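Local coordinates for protein enolase from the environmental genome shotgun sequencing of the Sargasso Sea (PDB 2QGY) that is of unknown function but binds magnesium and probably, as in enolase-superfamily relatives, abstracts a proton alpha to a substrate carboxylate, at residues A[18-23]-A[373-378]; A[36-41]-A[304-309]. One frame throughout, in Å; residues are numbered along the deposited sequence. Where two conformers were deposited one is given.

Interaction 1 of 2, residues A[18-23]-A[373-378]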
loop_
_atom_site.group_PDB
_atom_site.type_symbol
_atom_site.label_atom_id
_atom_site.label_comp_id
_atom_site.label_asym_id
_atom_site.label_seq_id
_atom_site.Cartn_x
_atom_site.Cartn_y
_atom_site.Cartn_z
ATOM N N ILE A 18 -9.695 4.697 19.740
ATOM C CA ILE A 18 -8.836 3.660 19.149
ATOM C C ILE A 18 -8.015 3.050 20.277
ATOM O O ILE A 18 -7.468 3.790 21.114
ATOM C CB ILE A 18 -7.873 4.247 18.078
ATOM C CG1 ILE A 18 -8.634 4.946 16.970
ATOM C CG2 ILE A 18 -6.927 3.106 17.480
ATOM C CD1 ILE A 18 -7.732 5.670 15.933
ATOM N N TRP A 19 -7.921 1.717 20.296
ATOM C CA TRP A 19 -6.978 1.023 21.171
ATOM C C TRP A 19 -6.027 0.262 20.287
ATOM O O TRP A 19 -6.462 -0.337 19.299
ATOM C CB TRP A 19 -7.692 -0.024 22.023
ATOM C CG TRP A 19 -8.685 0.485 23.007
ATOM C CD1 TRP A 19 -8.475 0.664 24.342
ATOM C CD2 TRP A 19 -10.065 0.807 22.767
ATOM N NE1 TRP A 19 -9.629 1.111 24.952
ATOM C CE2 TRP A 19 -10.619 1.209 24.009
ATOM C CE3 TRP A 19 -10.889 0.798 21.625
ATOM C CZ2 TRP A 19 -11.955 1.599 24.142
ATOM C CZ3 TRP A 19 -12.226 1.211 21.756
ATOM C CH2 TRP A 19 -12.743 1.575 23.012
ATOM N N ILE A 20 -4.737 0.288 20.636
ATOM C CA ILE A 20 -3.792 -0.673 20.067
ATOM C C ILE A 20 -3.334 -1.589 21.192
ATOM O O ILE A 20 -2.710 -1.128 22.166
ATOM C CB ILE A 20 -2.570 0.053 19.471
ATOM C CG1 ILE A 20 -3.029 1.056 18.400
ATOM C CG2 ILE A 20 -1.508 -0.980 18.992
ATOM C CD1 ILE A 20 -1.860 1.838 17.757
ATOM N N THR A 21 -3.670 -2.872 21.101
ATOM C CA THR A 21 -3.333 -3.781 22.186
ATOM C C THR A 21 -1.815 -4.057 22.219
ATOM O O THR A 21 -1.143 -4.039 21.188
ATOM C CB THR A 21 -4.167 -5.091 22.168
ATOM O OG1 THR A 21 -3.932 -5.826 20.946
ATOM C CG2 THR A 21 -5.669 -4.756 22.266
ATOM N N ASP A 22 -1.274 -4.296 23.411
ATOM C CA ASP A 22 0.115 -4.735 23.508
ATOM C C ASP A 22 0.174 -6.184 23.061
ATOM O O ASP A 22 -0.847 -6.855 22.975
ATOM C CB ASP A 22 0.613 -4.646 24.955
ATOM C CG ASP A 22 2.126 -4.427 25.044
ATOM O OD1 ASP A 22 2.842 -4.527 24.013
ATOM O OD2 ASP A 22 2.581 -4.138 26.163
ATOM N N ASN A 23 1.375 -6.685 22.784
ATOM C CA ASN A 23 1.535 -8.105 22.619
ATOM C C ASN A 23 1.305 -8.763 23.970
ATOM O O ASN A 23 1.727 -8.245 24.999
ATOM C CB ASN A 23 2.952 -8.436 22.120
ATOM C CG ASN A 23 3.298 -7.700 20.840
ATOM O OD1 ASN A 23 4.034 -6.707 20.856
ATOM N ND2 ASN A 23 2.773 -8.187 19.718
ATOM N N SER A 373 -3.937 -2.502 26.536
ATOM C CA SER A 373 -3.448 -1.650 25.448
ATOM C C SER A 373 -2.178 -0.894 25.779
ATOM O O SER A 373 -1.961 -0.478 26.933
ATOM C CB SER A 373 -4.555 -0.682 24.994
ATOM O OG SER A 373 -5.636 -1.445 24.451
ATOM N N ILE A 374 -1.338 -0.758 24.752
ATOM C CA ILE A 374 -0.074 -0.036 24.793
ATOM C C ILE A 374 -0.294 1.421 24.340
ATOM O O ILE A 374 0.471 2.320 24.703
ATOM C CB ILE A 374 1.009 -0.770 23.909
ATOM C CG1 ILE A 374 2.428 -0.223 24.150
ATOM C CG2 ILE A 374 0.688 -0.730 22.429
ATOM C CD1 ILE A 374 2.924 -0.503 25.555
ATOM N N TYR A 375 -1.354 1.658 23.564
ATOM C CA TYR A 375 -1.643 2.987 23.025
ATOM C C TYR A 375 -3.139 3.150 22.862
ATOM O O TYR A 375 -3.869 2.180 22.635
ATOM C CB TYR A 375 -0.924 3.225 21.683
ATOM C CG TYR A 375 0.585 3.094 21.758
ATOM C CD1 TYR A 375 1.330 3.849 22.677
ATOM C CD2 TYR A 375 1.274 2.213 20.918
ATOM C CE1 TYR A 375 2.712 3.715 22.772
ATOM C CE2 TYR A 375 2.662 2.078 21.003
ATOM C CZ TYR A 375 3.368 2.831 21.932
ATOM O OH TYR A 375 4.736 2.704 22.018
ATOM N N SER A 376 -3.608 4.377 23.014
ATOM C CA SER A 376 -5.017 4.643 22.803
ATOM C C SER A 376 -5.234 6.110 22.418
ATOM O O SER A 376 -4.401 6.984 22.695
ATOM C CB SER A 376 -5.875 4.214 24.006
ATOM O OG SER A 376 -5.642 5.026 25.146
ATOM N N LEU A 377 -6.330 6.358 21.732
ATOM C CA LEU A 377 -6.613 7.677 21.218
ATOM C C LEU A 377 -8.075 7.903 21.495
ATOM O O LEU A 377 -8.877 6.987 21.333
ATOM C CB LEU A 377 -6.343 7.667 19.714
ATOM C CG LEU A 377 -5.910 8.844 18.866
ATOM C CD1 LEU A 377 -5.036 9.864 19.632
ATOM C CD2 LEU A 377 -5.159 8.254 17.638
ATOM N N ASP A 378 -8.411 9.110 21.959
ATOM C CA ASP A 378 -9.798 9.517 22.178
ATOM C C ASP A 378 -9.990 10.904 21.563
ATOM O O ASP A 378 -9.353 11.893 21.985
ATOM C CB ASP A 378 -10.154 9.508 23.669
ATOM C CG ASP A 378 -11.664 9.596 23.928
ATOM O OD1 ASP A 378 -12.438 9.967 23.006
ATOM O OD2 ASP A 378 -12.084 9.291 25.076
#

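Interaction 2 of 2, residues A[36-41]-A[304-309]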
loop_
_atom_site.group_PDB
_atom_site.type_symbol
_atom_site.label_atom_id
_atom_site.label_comp_id
_atom_site.label_asym_id
_atom_site.label_seq_id
_atom_site.Cartn_x
_atom_site.Cartn_y
_atom_site.Cartn_z
ATOM N N PHE A 36 -3.356 -5.566 18.190
ATOM C CA PHE A 36 -4.595 -5.349 17.430
ATOM C C PHE A 36 -4.947 -3.855 17.473
ATOM O O PHE A 36 -4.559 -3.166 18.405
ATOM C CB PHE A 36 -5.734 -6.183 18.038
ATOM C CG PHE A 36 -5.403 -7.652 18.187
ATOM C CD1 PHE A 36 -5.027 -8.407 17.086
ATOM C CD2 PHE A 36 -5.498 -8.283 19.425
ATOM C CE1 PHE A 36 -4.767 -9.793 17.216
ATOM C CE2 PHE A 36 -5.239 -9.637 19.565
ATOM C CZ PHE A 36 -4.864 -10.395 18.463
ATOM N N ILE A 37 -5.687 -3.393 16.468
ATOM C CA ILE A 37 -6.144 -2.018 16.369
ATOM C C ILE A 37 -7.656 -2.106 16.293
ATOM O O ILE A 37 -8.206 -2.501 15.282
ATOM C CB ILE A 37 -5.600 -1.334 15.094
ATOM C CG1 ILE A 37 -4.061 -1.415 15.072
ATOM C CG2 ILE A 37 -6.176 0.105 14.966
ATOM C CD1 ILE A 37 -3.413 -0.980 13.708
ATOM N N ILE A 38 -8.308 -1.722 17.376
ATOM C CA ILE A 38 -9.761 -1.813 17.475
ATOM C C ILE A 38 -10.290 -0.398 17.682
ATOM O O ILE A 38 -9.709 0.349 18.447
ATOM C CB ILE A 38 -10.137 -2.714 18.634
ATOM C CG1 ILE A 38 -9.649 -4.146 18.310
ATOM C CG2 ILE A 38 -11.645 -2.693 18.835
ATOM C CD1 ILE A 38 -9.882 -5.154 19.383
ATOM N N ILE A 39 -11.349 -0.027 16.967
ATOM C CA ILE A 39 -11.905 1.328 17.089
ATOM C C ILE A 39 -13.374 1.308 17.487
ATOM O O ILE A 39 -14.093 0.346 17.234
ATOM C CB ILE A 39 -11.709 2.158 15.777
ATOM C CG1 ILE A 39 -12.774 1.822 14.719
ATOM C CG2 ILE A 39 -10.297 1.939 15.206
ATOM C CD1 ILE A 39 -12.705 2.757 13.496
ATOM N N LYS A 40 -13.819 2.400 18.112
ATOM C CA LYS A 40 -15.234 2.588 18.359
ATOM C C LYS A 40 -15.564 4.013 17.930
ATOM O O LYS A 40 -14.909 4.955 18.356
ATOM C CB LYS A 40 -15.561 2.404 19.848
ATOM C CG LYS A 40 -17.057 2.375 20.059
ATOM C CD LYS A 40 -17.457 2.270 21.550
ATOM C CE LYS A 40 -17.538 3.614 22.219
ATOM N NZ LYS A 40 -17.967 3.391 23.657
ATOM N N ILE A 41 -16.573 4.138 17.082
ATOM C CA ILE A 41 -17.064 5.423 16.575
ATOM C C ILE A 41 -18.444 5.600 17.198
ATOM O O ILE A 41 -19.221 4.649 17.241
ATOM C CB ILE A 41 -17.173 5.389 15.032
ATOM C CG1 ILE A 41 -15.762 5.452 14.396
ATOM C CG2 ILE A 41 -18.070 6.523 14.517
ATOM C CD1 ILE A 41 -15.742 5.469 12.874
ATOM N N TRP A 304 -5.996 -12.679 10.396
ATOM C CA TRP A 304 -4.964 -12.620 11.408
ATOM C C TRP A 304 -5.175 -11.295 12.155
ATOM O O TRP A 304 -4.509 -10.281 11.918
ATOM C CB TRP A 304 -3.559 -12.782 10.809
ATOM C CG TRP A 304 -2.480 -12.890 11.852
ATOM C CD1 TRP A 304 -2.538 -13.555 13.037
ATOM C CD2 TRP A 304 -1.206 -12.248 11.815
ATOM N NE1 TRP A 304 -1.363 -13.390 13.743
ATOM C CE2 TRP A 304 -0.520 -12.610 13.003
ATOM C CE3 TRP A 304 -0.569 -11.421 10.884
ATOM C CZ2 TRP A 304 0.780 -12.165 13.286
ATOM C CZ3 TRP A 304 0.740 -10.981 11.160
ATOM C CH2 TRP A 304 1.383 -11.347 12.362
ATOM N N ASN A 305 -6.144 -11.334 13.057
ATOM C CA ASN A 305 -6.696 -10.145 13.739
ATOM C C ASN A 305 -7.209 -10.673 15.073
ATOM O O ASN A 305 -7.050 -11.874 15.388
ATOM C CB ASN A 305 -7.908 -9.607 12.973
ATOM C CG ASN A 305 -7.556 -9.045 11.592
ATOM O OD1 ASN A 305 -6.766 -8.109 11.470
ATOM N ND2 ASN A 305 -8.186 -9.569 10.572
ATOM N N SER A 306 -7.836 -9.811 15.872
ATOM C CA SER A 306 -8.503 -10.347 17.081
ATOM C C SER A 306 -9.655 -11.248 16.696
ATOM O O SER A 306 -10.186 -11.151 15.602
ATOM C CB SER A 306 -9.029 -9.245 17.969
ATOM O OG SER A 306 -10.372 -8.913 17.626
ATOM N N MET A 307 -10.056 -12.119 17.617
ATOM C CA MET A 307 -11.216 -12.965 17.362
ATOM C C MET A 307 -12.498 -12.291 17.864
ATOM O O MET A 307 -13.516 -12.967 18.099
ATOM C CB MET A 307 -11.035 -14.399 17.941
ATOM C CG MET A 307 -9.950 -15.306 17.252
ATOM S SD MET A 307 -10.376 -15.730 15.543
ATOM C CE MET A 307 -9.362 -14.544 14.644
ATOM N N SER A 308 -12.460 -10.958 17.992
ATOM C CA SER A 308 -13.614 -10.176 18.386
ATOM C C SER A 308 -14.224 -9.484 17.163
ATOM O O SER A 308 -14.982 -10.121 16.416
ATOM C CB SER A 308 -13.254 -9.193 19.533
ATOM O OG SER A 308 -12.313 -8.169 19.168
ATOM N N VAL A 309 -13.871 -8.227 16.925
ATOM C CA VAL A 309 -14.544 -7.393 15.890
ATOM C C VAL A 309 -14.285 -7.928 14.463
ATOM O O VAL A 309 -15.227 -8.190 13.704
ATOM C CB VAL A 309 -14.138 -5.884 16.004
ATOM C CG1 VAL A 309 -14.851 -5.062 14.976
ATOM C CG2 VAL A 309 -14.474 -5.335 17.411
#

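Interaction 1 of 2, residues A[18-23]-A[373-378]
Ile-18 runs alongside Leu-377, both side chains extending in the same direction. Ile-18 CB faces Leu-377 CB, and at the ends Ile-18 CD1 meets Leu-377 CD2 at 4.0 Å. On the same face Ile-20 packs its CB against that of Tyr-375. Helix 60-74 covers this side: Ile-18 touches Ala-64 and Ile-67, and Leu-377 touches Lys-68. Trp-19 points to the other face, with Ser-376. At the edge of the indole, near its plane, sits Ser-373 OG, 3.5 Å from Trp-19 CD1. That hydroxyl is bonded to the backbone O of Leu-369, and Trp-19 NE1 to Ser-370 OG; both bonds run to helix 366-371.

The two strands are antiparallel, and 373-379 forms one outer edge of the four-stranded sheet of the enolase-type N-terminal domain. The C-terminal end of the chain thus returns to complete the sheet that the N-terminal part begins. Leu-377 N gives Ile-18 O a bond of 2.9 Å. Ile-20 N reaches Tyr-375 O at 2.9 Å.

A classic beta bulge follows, with Ile-374 and Tyr-375 both facing Ile-20. Ile-20 O takes the N-H of Ile-374 at 3.0 Å, and a weak second bond from Tyr-375 N at 3.4 Å. With CG1 of Ile-374 turned opposite its backbone N (chi1 -168°) and chi2 at 66°, Ile-374 CD1 comes to 3.7 Å from Asp-22 OD2. The other branch, Ile-374 CG2, lies 3.4 Å from Ile-20 O and also touches Ile-20 CG2.

Interaction 2 of 2, residues A[36-41]-A[304-309]
Phe-36 lays one face of its ring over Ser-306, whose backbone N, CA and CB all lie on that face. Its CB leaves the chain toward segment 304-309, and CG lies about equally far from Ser-306 N and CB. Along one side of the ring, Phe-36 CD1 and CE1 each come to 3.4 Å from Ser-306 N. CE1 is just as near the carbonyl carbon of Asn-305. On the other side Phe-36 CD2 meets Ser-306 CB at 3.9 Å, and at the far end CZ meets Ser-306 CA. Ser-306 CB stands 3.9 Å from the centroid of the Phe-36 ring, 10° off the normal, a CH-pi contact. The ring of Tyr-333 also meets Phe-36, with the two planes steeply inclined.

Ile-38, two residues on, reaches the next part of the loop with both branches. CG1 is anti to the carbonyl carbon (chi1 -65°), and Ile-38 CD1 lies 3.9 Å from Ser-308 OG. The Ile-38 CG2 branch crosses Val-309 CG2 at 4.1 Å, where helix 309-320 begins.

The two serines are bonded to each other. Ser-306 OG accepts from Ser-308 N at 2.9 Å, which makes an ST turn. It also accepts from Ser-308 OG at 2.6 Å and is bonded to Glu-52 OE1 on strand 48-53. Three bonds thus grip a buried hydroxyl just before helix 309-320. The side chain of Asn-305 leaves the chain away from segment 36-41, and its ND2 is hydrogen-bonded to Asp-275 OD2. The arrangement is the domain interface of the enolase fold: a strand of the N-terminal sheet meets the loop between strand 298-299 and helix 309-320 of the barrel domain.

Overall arrangement
Interactions 1 and 2 share one antiparallel sheet, in which strands 13-21 and 37-43 are neighbours. Their centres are 11 Å apart. Trp-19 N lies 2.9 Å from Ile-38 O, and Thr-21 OG1 lies 2.8 Å from Phe-36 N; both are probable hydrogen bonds. Interaction 1 adds the last strand at an edge of the sheet, while interaction 2 sets the sheet against the barrel domain. Along the chain, interaction 2 is nested inside the loop closed by interaction 1. Interaction 2 faces the barrel that holds the metal site but supplies none of its ligands: the side chain of Asn-305 is about 12 Å from the magnesium ion, whose site is formed by Asp-200, Glu-226 and Glu-252.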